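Long-range contacts in endo-beta-1,4-glucanase (Ampullaria crossean, PDB 5XBU), which probably hydrolyses internal beta-1,4-glucosidic bonds of cellulose, as a family 45 glycoside hydrolase: residues 104-109 with 153-158; 25-30 with 141-146; 80-85 with 160-165. One frame throughout, in Å; residues are numbered along the deposited sequence.

Contact 1. Residues 104-109 with 153-158; sequences VVFMVT and LHWDNP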
loop_
_atom_site.group_PDB
_atom_site.type_symbol
_atom_site.label_atom_id
_atom_site.label_comp_id
_atom_site.label_asym_id
_atom_site.label_seq_id
_atom_site.Cartn_x
_atom_site.Cartn_y
_atom_site.Cartn_z
ATOM N N VAL A 104 -10.938 0.094 4.519
ATOM C CA VAL A 104 -10.701 1.303 3.739
ATOM C C VAL A 104 -10.070 0.895 2.412
ATOM O O VAL A 104 -9.168 0.058 2.377
ATOM C CB VAL A 104 -9.806 2.310 4.497
ATOM C CG1 VAL A 104 -9.620 3.568 3.699
ATOM C CG2 VAL A 104 -10.383 2.660 5.890
ATOM N N VAL A 105 -10.551 1.496 1.339
ATOM C CA VAL A 105 -10.039 1.283 -0.012
ATOM C C VAL A 105 -9.025 2.368 -0.346
ATOM O O VAL A 105 -9.304 3.566 -0.203
ATOM C CB VAL A 105 -11.182 1.241 -1.039
ATOM C CG1 VAL A 105 -10.643 1.136 -2.478
ATOM C CG2 VAL A 105 -12.164 0.107 -0.754
ATOM N N PHE A 106 -7.857 1.947 -0.834
ATOM C CA PHE A 106 -6.790 2.847 -1.241
ATOM C C PHE A 106 -6.465 2.604 -2.709
ATOM O O PHE A 106 -6.452 1.458 -3.173
ATOM C CB PHE A 106 -5.513 2.617 -0.439
ATOM C CG PHE A 106 -5.666 2.902 1.035
ATOM C CD1 PHE A 106 -6.213 1.946 1.869
ATOM C CD2 PHE A 106 -5.280 4.120 1.574
ATOM C CE1 PHE A 106 -6.382 2.201 3.227
ATOM C CE2 PHE A 106 -5.444 4.393 2.928
ATOM C CZ PHE A 106 -6.005 3.418 3.744
ATOM N N MET A 107 -6.121 3.661 -3.429
ATOM C CA MET A 107 -5.661 3.541 -4.810
ATOM C C MET A 107 -4.147 3.636 -4.889
ATOM O O MET A 107 -3.524 4.491 -4.251
ATOM C CB MET A 107 -6.315 4.619 -5.682
ATOM C CG MET A 107 -5.982 4.440 -7.173
ATOM S SD MET A 107 -7.043 5.420 -8.245
ATOM C CE MET A 107 -6.426 7.079 -7.891
ATOM N N VAL A 108 -3.554 2.755 -5.699
ATOM C CA VAL A 108 -2.119 2.767 -5.945
ATOM C C VAL A 108 -1.759 3.953 -6.829
ATOM O O VAL A 108 -2.164 4.017 -7.993
ATOM C CB VAL A 108 -1.682 1.463 -6.626
ATOM C CG1 VAL A 108 -0.220 1.516 -6.956
ATOM C CG2 VAL A 108 -2.058 0.253 -5.755
ATOM N N THR A 109 -0.967 4.879 -6.280
ATOM C CA THR A 109 -0.510 6.044 -7.037
ATOM C C THR A 109 0.989 6.245 -6.954
ATOM O O THR A 109 1.507 7.170 -7.592
ATOM C CB THR A 109 -1.219 7.326 -6.604
ATOM O OG1 THR A 109 -0.804 7.609 -5.273
ATOM C CG2 THR A 109 -2.711 7.222 -6.707
ATOM N N LEU A 153 -8.148 7.994 10.485
ATOM C CA LEU A 153 -8.541 6.607 10.691
ATOM C C LEU A 153 -8.050 6.069 12.030
ATOM O O LEU A 153 -8.505 5.002 12.456
ATOM C CB LEU A 153 -7.954 5.706 9.578
ATOM C CG LEU A 153 -8.343 6.032 8.135
ATOM C CD1 LEU A 153 -7.509 5.215 7.179
ATOM C CD2 LEU A 153 -9.823 5.809 7.872
ATOM N N HIS A 154 -7.079 6.748 12.653
ATOM C CA HIS A 154 -6.391 6.282 13.860
ATOM C C HIS A 154 -5.657 4.974 13.612
ATOM O O HIS A 154 -5.574 4.106 14.482
ATOM C CB HIS A 154 -7.313 6.213 15.066
ATOM C CG HIS A 154 -8.015 7.500 15.310
ATOM N ND1 HIS A 154 -7.344 8.651 15.657
ATOM C CD2 HIS A 154 -9.310 7.855 15.149
ATOM C CE1 HIS A 154 -8.204 9.644 15.768
ATOM N NE2 HIS A 154 -9.407 9.188 15.464
ATOM N N TRP A 155 -5.107 4.839 12.411
ATOM C CA TRP A 155 -4.316 3.669 12.053
ATOM C C TRP A 155 -2.856 3.955 12.375
ATOM O O TRP A 155 -2.259 4.881 11.804
ATOM C CB TRP A 155 -4.462 3.366 10.566
ATOM C CG TRP A 155 -5.732 2.691 10.163
ATOM C CD1 TRP A 155 -6.878 2.571 10.901
ATOM C CD2 TRP A 155 -5.992 2.032 8.914
ATOM N NE1 TRP A 155 -7.835 1.882 10.195
ATOM C CE2 TRP A 155 -7.314 1.544 8.963
ATOM C CE3 TRP A 155 -5.217 1.783 7.772
ATOM C CZ2 TRP A 155 -7.888 0.830 7.913
ATOM C CZ3 TRP A 155 -5.780 1.067 6.744
ATOM C CH2 TRP A 155 -7.093 0.584 6.810
ATOM N N ASP A 156 -2.291 3.166 13.280
ATOM C CA ASP A 156 -0.880 3.205 13.639
ATOM C C ASP A 156 -0.257 1.899 13.134
ATOM O O ASP A 156 -0.150 0.901 13.851
ATOM C CB ASP A 156 -0.709 3.358 15.131
ATOM C CG ASP A 156 0.741 3.430 15.548
ATOM O OD1 ASP A 156 1.640 3.561 14.684
ATOM O OD2 ASP A 156 0.980 3.349 16.760
ATOM N N ASN A 157 0.138 1.918 11.863
ATOM C CA ASN A 157 0.732 0.773 11.192
ATOM C C ASN A 157 -0.033 -0.536 11.422
ATOM O O ASN A 157 0.576 -1.561 11.738
ATOM C CB ASN A 157 2.192 0.596 11.583
ATOM C CG ASN A 157 3.049 1.794 11.346
ATOM O OD1 ASN A 157 2.671 2.729 10.653
ATOM N ND2 ASN A 157 4.262 1.757 11.912
ATOM N N PRO A 158 -1.350 -0.547 11.247
ATOM C CA PRO A 158 -2.075 -1.788 11.534
ATOM C C PRO A 158 -1.718 -2.893 10.557
ATOM O O PRO A 158 -1.465 -2.663 9.365
ATOM C CB PRO A 158 -3.541 -1.392 11.358
ATOM C CG PRO A 158 -3.487 -0.240 10.376
ATOM C CD PRO A 158 -2.262 0.505 10.779
#

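Contact 2. Residues 25-30 with 141-146; sequences ASTTRY and FDLQDQ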
loop_
_atom_site.group_PDB
_atom_site.type_symbol
_atom_site.label_atom_id
_atom_site.label_comp_id
_atom_site.label_asym_id
_atom_site.label_seq_id
_atom_site.Cartn_x
_atom_site.Cartn_y
_atom_site.Cartn_z
ATOM N N ALA A 25 -1.216 -7.945 4.925
ATOM C CA ALA A 25 -0.248 -6.939 4.554
ATOM C C ALA A 25 0.113 -6.144 5.790
ATOM O O ALA A 25 -0.718 -5.950 6.692
ATOM C CB ALA A 25 -0.792 -5.986 3.502
ATOM N N SER A 26 1.349 -5.672 5.819
ATOM C CA SER A 26 1.726 -4.617 6.742
ATOM C C SER A 26 1.429 -3.260 6.121
ATOM O O SER A 26 1.279 -3.123 4.900
ATOM C CB SER A 26 3.195 -4.750 7.131
ATOM O OG SER A 26 4.032 -5.025 6.016
ATOM N N THR A 27 1.324 -2.252 6.992
ATOM C CA THR A 27 1.111 -0.887 6.569
ATOM C C THR A 27 1.998 0.046 7.378
ATOM O O THR A 27 2.334 -0.219 8.526
ATOM C CB THR A 27 -0.370 -0.442 6.677
ATOM O OG1 THR A 27 -0.744 -0.240 8.046
ATOM C CG2 THR A 27 -1.348 -1.382 6.019
ATOM N N THR A 28 2.335 1.179 6.755
ATOM C CA THR A 28 2.946 2.332 7.407
ATOM C C THR A 28 2.272 3.575 6.835
ATOM O O THR A 28 1.386 3.482 5.975
ATOM C CB THR A 28 4.477 2.370 7.234
ATOM O OG1 THR A 28 4.823 2.236 5.856
ATOM C CG2 THR A 28 5.198 1.294 8.040
ATOM N N ARG A 29 2.698 4.747 7.280
ATOM C CA ARG A 29 2.241 5.990 6.684
ATOM C C ARG A 29 3.453 6.787 6.238
ATOM O O ARG A 29 4.545 6.647 6.803
ATOM C CB ARG A 29 1.347 6.790 7.639
ATOM C CG ARG A 29 1.935 7.014 9.031
ATOM C CD ARG A 29 0.929 7.699 9.956
ATOM N NE ARG A 29 0.928 7.245 11.335
ATOM C CZ ARG A 29 0.316 7.911 12.301
ATOM N NH1 ARG A 29 0.315 7.464 13.551
ATOM N NH2 ARG A 29 -0.279 9.057 12.001
ATOM N N TYR A 30 3.256 7.595 5.202
ATOM C CA TYR A 30 4.330 8.404 4.672
ATOM C C TYR A 30 3.799 9.739 4.237
ATOM O O TYR A 30 2.601 9.913 3.989
ATOM C CB TYR A 30 5.058 7.728 3.535
ATOM C CG TYR A 30 4.413 7.799 2.155
ATOM C CD1 TYR A 30 3.290 7.058 1.830
ATOM C CD2 TYR A 30 4.968 8.620 1.158
ATOM C CE1 TYR A 30 2.760 7.090 0.554
ATOM C CE2 TYR A 30 4.425 8.671 -0.132
ATOM C CZ TYR A 30 3.333 7.884 -0.416
ATOM O OH TYR A 30 2.839 7.943 -1.701
ATOM N N PHE A 141 1.800 -1.850 2.268
ATOM C CA PHE A 141 1.147 -0.636 1.770
ATOM C C PHE A 141 1.582 0.557 2.607
ATOM O O PHE A 141 1.241 0.644 3.788
ATOM C CB PHE A 141 -0.371 -0.778 1.723
ATOM C CG PHE A 141 -0.800 -1.836 0.761
ATOM C CD1 PHE A 141 -0.741 -1.604 -0.618
ATOM C CD2 PHE A 141 -1.199 -3.104 1.198
ATOM C CE1 PHE A 141 -1.068 -2.592 -1.521
ATOM C CE2 PHE A 141 -1.541 -4.083 0.284
ATOM C CZ PHE A 141 -1.474 -3.843 -1.067
ATOM N N ASP A 142 2.310 1.489 1.989
ATOM C CA ASP A 142 2.644 2.752 2.624
ATOM C C ASP A 142 1.511 3.717 2.306
ATOM O O ASP A 142 1.177 3.926 1.140
ATOM C CB ASP A 142 3.994 3.254 2.115
ATOM C CG ASP A 142 4.758 4.077 3.136
ATOM O OD1 ASP A 142 4.243 4.322 4.237
ATOM O OD2 ASP A 142 5.889 4.473 2.780
ATOM N N LEU A 143 0.898 4.291 3.326
ATOM C CA LEU A 143 -0.337 5.035 3.150
ATOM C C LEU A 143 -0.055 6.539 3.230
ATOM O O LEU A 143 0.495 7.022 4.216
ATOM C CB LEU A 143 -1.364 4.640 4.228
ATOM C CG LEU A 143 -1.594 3.110 4.337
ATOM C CD1 LEU A 143 -2.591 2.840 5.422
ATOM C CD2 LEU A 143 -2.054 2.512 3.013
ATOM N N GLN A 144 -0.450 7.274 2.191
ATOM C CA GLN A 144 -0.242 8.729 2.148
ATOM C C GLN A 144 -0.989 9.397 3.300
ATOM O O GLN A 144 -2.183 9.155 3.504
ATOM C CB GLN A 144 -0.782 9.234 0.819
ATOM C CG GLN A 144 -0.745 10.754 0.632
ATOM C CD GLN A 144 0.643 11.322 0.631
ATOM O OE1 GLN A 144 1.075 11.940 1.605
ATOM N NE2 GLN A 144 1.377 11.091 -0.474
ATOM N N ASP A 145 -0.283 10.269 4.026
ATOM C CA ASP A 145 -0.852 10.911 5.207
ATOM C C ASP A 145 -0.614 12.418 5.209
ATOM O O ASP A 145 -0.691 13.036 6.270
ATOM C CB ASP A 145 -0.296 10.270 6.497
ATOM C CG ASP A 145 -1.103 10.630 7.766
ATOM O OD1 ASP A 145 -2.358 10.739 7.730
ATOM O OD2 ASP A 145 -0.462 10.804 8.819
ATOM N N GLN A 146 -0.346 13.026 4.041
ATOM C CA GLN A 146 0.038 14.438 3.994
ATOM C C GLN A 146 -0.938 15.328 4.741
ATOM O O GLN A 146 -0.519 16.279 5.409
ATOM C CB GLN A 146 0.214 14.909 2.541
ATOM C CG GLN A 146 0.457 16.433 2.376
ATOM C CD GLN A 146 1.818 16.788 1.795
ATOM O OE1 GLN A 146 2.771 16.034 1.881
ATOM N NE2 GLN A 146 1.907 17.974 1.209
HETATM O O HOH W 1 7.094 5.345 5.202
#

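Contact 3. Residues 80-85 with 160-165; sequences KCVRLT and VTWEEV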
loop_
_atom_site.group_PDB
_atom_site.type_symbol
_atom_site.label_atom_id
_atom_site.label_comp_id
_atom_site.label_asym_id
_atom_site.label_seq_id
_atom_site.Cartn_x
_atom_site.Cartn_y
_atom_site.Cartn_z
ATOM N N LYS A 80 -4.587 0.560 -9.555
ATOM C CA LYS A 80 -5.383 -0.475 -8.893
ATOM C C LYS A 80 -5.837 0.033 -7.543
ATOM O O LYS A 80 -5.200 0.885 -6.941
ATOM C CB LYS A 80 -4.556 -1.755 -8.656
ATOM C CG LYS A 80 -4.107 -2.479 -9.905
ATOM C CD LYS A 80 -5.302 -3.137 -10.573
ATOM C CE LYS A 80 -4.865 -4.132 -11.639
ATOM N NZ LYS A 80 -4.183 -5.369 -11.079
ATOM N N CYS A 81 -6.942 -0.515 -7.062
ATOM C CA CYS A 81 -7.404 -0.246 -5.712
ATOM C C CYS A 81 -7.345 -1.515 -4.872
ATOM O O CYS A 81 -7.558 -2.636 -5.356
ATOM C CB CYS A 81 -8.827 0.316 -5.711
ATOM S SG CYS A 81 -8.845 2.045 -6.278
ATOM N N VAL A 82 -7.040 -1.316 -3.596
ATOM C CA VAL A 82 -6.950 -2.390 -2.626
ATOM C C VAL A 82 -7.828 -2.035 -1.425
ATOM O O VAL A 82 -7.804 -0.899 -0.939
ATOM C CB VAL A 82 -5.497 -2.689 -2.194
ATOM C CG1 VAL A 82 -4.702 -3.260 -3.372
ATOM C CG2 VAL A 82 -4.801 -1.522 -1.567
ATOM N N ARG A 83 -8.600 -3.007 -0.956
ATOM C CA ARG A 83 -9.345 -2.860 0.285
ATOM C C ARG A 83 -8.492 -3.454 1.387
ATOM O O ARG A 83 -8.040 -4.602 1.276
ATOM C CB ARG A 83 -10.685 -3.584 0.223
ATOM C CG ARG A 83 -11.439 -3.492 1.549
ATOM C CD ARG A 83 -12.818 -4.096 1.518
ATOM N NE ARG A 83 -13.706 -3.375 0.609
ATOM C CZ ARG A 83 -14.221 -3.899 -0.491
ATOM N NH1 ARG A 83 -13.938 -5.153 -0.820
ATOM N NH2 ARG A 83 -15.028 -3.174 -1.254
ATOM N N LEU A 84 -8.251 -2.658 2.422
ATOM C CA LEU A 84 -7.448 -3.044 3.564
ATOM C C LEU A 84 -8.343 -3.107 4.796
ATOM O O LEU A 84 -9.005 -2.118 5.134
ATOM C CB LEU A 84 -6.302 -2.076 3.788
ATOM C CG LEU A 84 -5.414 -1.816 2.561
ATOM C CD1 LEU A 84 -4.231 -0.964 2.954
ATOM C CD2 LEU A 84 -4.933 -3.129 1.946
ATOM N N THR A 85 -8.390 -4.266 5.446
ATOM C CA THR A 85 -9.236 -4.481 6.613
ATOM C C THR A 85 -8.369 -4.794 7.814
ATOM O O THR A 85 -7.689 -5.829 7.818
ATOM C CB THR A 85 -10.216 -5.624 6.385
ATOM O OG1 THR A 85 -10.978 -5.409 5.203
ATOM C CG2 THR A 85 -11.180 -5.765 7.550
ATOM N N VAL A 160 -3.291 -5.748 8.308
ATOM C CA VAL A 160 -4.552 -5.791 7.584
ATOM C C VAL A 160 -4.602 -7.061 6.745
ATOM O O VAL A 160 -3.570 -7.642 6.405
ATOM C CB VAL A 160 -4.733 -4.558 6.662
ATOM C CG1 VAL A 160 -4.664 -3.258 7.482
ATOM C CG2 VAL A 160 -3.648 -4.528 5.570
ATOM N N THR A 161 -5.811 -7.465 6.372
ATOM C CA THR A 161 -5.981 -8.310 5.206
ATOM C C THR A 161 -6.176 -7.418 3.982
ATOM O O THR A 161 -6.661 -6.288 4.099
ATOM C CB THR A 161 -7.129 -9.309 5.345
ATOM O OG1 THR A 161 -8.368 -8.632 5.561
ATOM C CG2 THR A 161 -6.852 -10.305 6.479
ATOM N N TRP A 162 -5.757 -7.914 2.809
ATOM C CA TRP A 162 -5.773 -7.080 1.618
ATOM C C TRP A 162 -6.380 -7.833 0.446
ATOM O O TRP A 162 -6.213 -9.052 0.296
ATOM C CB TRP A 162 -4.355 -6.565 1.266
ATOM C CG TRP A 162 -3.489 -7.537 0.494
ATOM C CD1 TRP A 162 -2.741 -8.597 0.944
ATOM C CD2 TRP A 162 -3.290 -7.507 -0.930
ATOM N NE1 TRP A 162 -2.125 -9.222 -0.099
ATOM C CE2 TRP A 162 -2.450 -8.577 -1.258
ATOM C CE3 TRP A 162 -3.752 -6.672 -1.955
ATOM C CZ2 TRP A 162 -2.040 -8.821 -2.556
ATOM C CZ3 TRP A 162 -3.345 -6.902 -3.226
ATOM C CH2 TRP A 162 -2.498 -7.984 -3.522
ATOM N N GLU A 163 -7.087 -7.096 -0.410
ATOM C CA GLU A 163 -7.511 -7.650 -1.689
ATOM C C GLU A 163 -7.675 -6.527 -2.682
ATOM O O GLU A 163 -7.962 -5.391 -2.311
ATOM C CB GLU A 163 -8.831 -8.425 -1.641
ATOM C CG GLU A 163 -9.968 -7.585 -1.103
ATOM C CD GLU A 163 -11.338 -8.265 -1.156
ATOM O OE1 GLU A 163 -12.277 -7.771 -0.500
ATOM O OE2 GLU A 163 -11.483 -9.267 -1.863
ATOM N N GLU A 164 -7.507 -6.848 -3.950
ATOM C CA GLU A 164 -7.794 -5.883 -5.008
ATOM C C GLU A 164 -9.297 -5.785 -5.196
ATOM O O GLU A 164 -10.012 -6.786 -5.135
ATOM C CB GLU A 164 -7.191 -6.300 -6.331
ATOM C CG GLU A 164 -5.780 -5.913 -6.467
ATOM C CD GLU A 164 -5.184 -6.211 -7.842
ATOM O OE1 GLU A 164 -5.902 -6.408 -8.862
ATOM O OE2 GLU A 164 -3.954 -6.195 -7.894
ATOM N N VAL A 165 -9.778 -4.574 -5.436
ATOM C CA VAL A 165 -11.199 -4.326 -5.660
ATOM C C VAL A 165 -11.325 -3.301 -6.774
ATOM O O VAL A 165 -10.411 -2.500 -7.002
ATOM C CB VAL A 165 -11.889 -3.791 -4.375
ATOM C CG1 VAL A 165 -11.795 -4.791 -3.257
ATOM C CG2 VAL A 165 -11.268 -2.474 -3.901
HETATM O O HOH W 2 -8.438 -2.242 -8.840
#

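Contact 1. Residues 104-109 with 153-158
Val104 and Leu153 reach toward each other tip to tip, Val104 CG2 meeting Leu153 CD2 at 3.8 Å. The contact is purely apolar and mostly buried: two inward side chains of strand 104-108 against two from the loop 153-158. Trp155 supplies the large flat bump. The far end of its six-membered ring fits the hollow between Val104 and Phe106, with CZ2 lying 3.7 Å from Val104 CG2 and CZ3 the same distance from Phe106 CE1. Val104 CB and CG2 lie along the CH2-CZ2 edge of the indole. The phenyl ring meets it obliquely, the planes 47° apart, with Trp155 CH2 at the edge of the phenyl ring, in its plane. Within the loop the indole is sandwiched: Leu153 CD1 stands over the centre of one face, while Pro158 CG sits toward the rim of the other. Leu153 chi1 (-59°) sends the side chain toward the strand and chi2 (171°) sets CD1, which also lies 4.2 Å from Phe106 CZ. With an alanine here in place of Trp155, a gap would probably open between Val104, Phe106, Leu153 and Pro158, leaving Leu153 CD1 without the face it covers. Strand 104-108 runs between strands 57-60 and 81-86; Phe106 also packs on Thr58 and Leu84, its ring meeting that of His56, and Trp155 leans on Val150 and on Pro86 of strand 81-86.

Contact 2. Residues 25-30 with 141-146
Thr28 OG1 is gripped by two groups: it donates a hydrogen bond to Asp142 OD1 at 2.7 Å, and it is also hydrogen-bonded to His140 NE2. This polar cluster lies on the parallel strand pair 22-30 and 140-144, part of a curled sheet consistent with the double-psi beta-barrel fold of family 45 endoglucanases. The bond reaches OD1 from above the carboxylate plane, 73° out of it. The other carboxylate oxygen, Asp142 OD2, accepts a hydrogen bond from a water at 2.8 Å that also donates, at greater length, to Arg29 O. The two strands run at 33° to each other. Their backbones alternate in the parallel manner: Phe141 N to Ser26 O, Thr28 N to Phe141 O, Leu143 N to Thr28 O at 2.8 Å, and Tyr30 N to Leu143 O. Beyond the strand end, Asp145 N continues the series onto Tyr30 O.

Thr28, Tyr30, Asp142 and Gln144 share one face. With Tyr30 CG between its backbone N and carbonyl carbon (chi1 81°), the phenol swings across the neighbouring strand; CD1 lies 3.6 Å from Asp142 CG, and CE1 rests near Gln144 N. The phenol OH is hydrogen-bonded to Asn110 ND2.

Thr27, Arg29, Phe141 and Leu143 point to the other face. Here Arg29 lies alongside Asp145; in the conformer given, Arg29 NH2 is a long 3.6 Å from Asp145 OD2, a doubtful bridge, and its stronger partner is Glu151. Asp145 OD1 takes the backbone N-H groups of Val150 and Glu151. At the start of the pair, Ala25 CB touches the edge of the Phe141 ring, 3.7 Å from CD2.

Contact 3. Residues 80-85 with 160-165
This is an antiparallel strand pairing in the curled barrel sheet, joining strand 81-86 to strand 160-165. Thr85 and Thr161 form a hydrogen-bonded pair through both N-H groups, Thr85 N to Thr161 O being 3.0 Å, and Arg83 and Glu163 do the same, Arg83 N to Glu163 O 2.8 Å. Farther along, Val165 N donates to Cys81 O, and a water links Cys81 N with Val165 O.

On the face of Val82, Leu84 and Trp162, Val82 CG1 meets the indole at its edge, 3.8 Å from CE3, while Leu84 CD2 packs against Trp162 CB at 3.6 Å. Folded back at chi2 (-71°) and again at chi4, Lys80 brings NZ to the syn side of Glu164 OE1, a salt bridge of 3.0 Å; Asn77 also binds NZ, and Tyr64 OH bonds to Glu164 OE2. On the other face Arg83 and Glu163 lie side by side in a salt bridge whose hydrogen bond is weak, and doubtful because both side chains have two conformers.

Cys81 is joined to Cys167 by a disulfide. Strand 81-86 pairs along its other edge with strand 104-108, and strand 160-165 with strand 22-30; Val82 and Leu84 pack on Phe141 of strand 140-144.

All three contacts reach one curled sheet, contact 1 by packing a loop on strand 104-108. Contacts 1 and 2 have centres about 6 Å apart and are tied by a hydrogen bond between Thr27 OG1 and Pro158 O (2.9 Å), while Trp155 CE3 packs 3.7 Å from Leu143 CD1. Contacts 1 and 3, centres about 9 Å apart, share the antiparallel pairing of strands 81-86 and 104-108, with Phe106 N 2.8 Å from Val82 O. Contacts 2 and 3 are the farthest apart, about 13 Å between centres, yet Ala25 N bonds to Val160 O at 2.8 Å and Phe141 CZ lies 3.7 Å from Trp162 CE3. Phe106 and Phe141 both touch Leu84, and Trp155 touches Pro86 of the same strand.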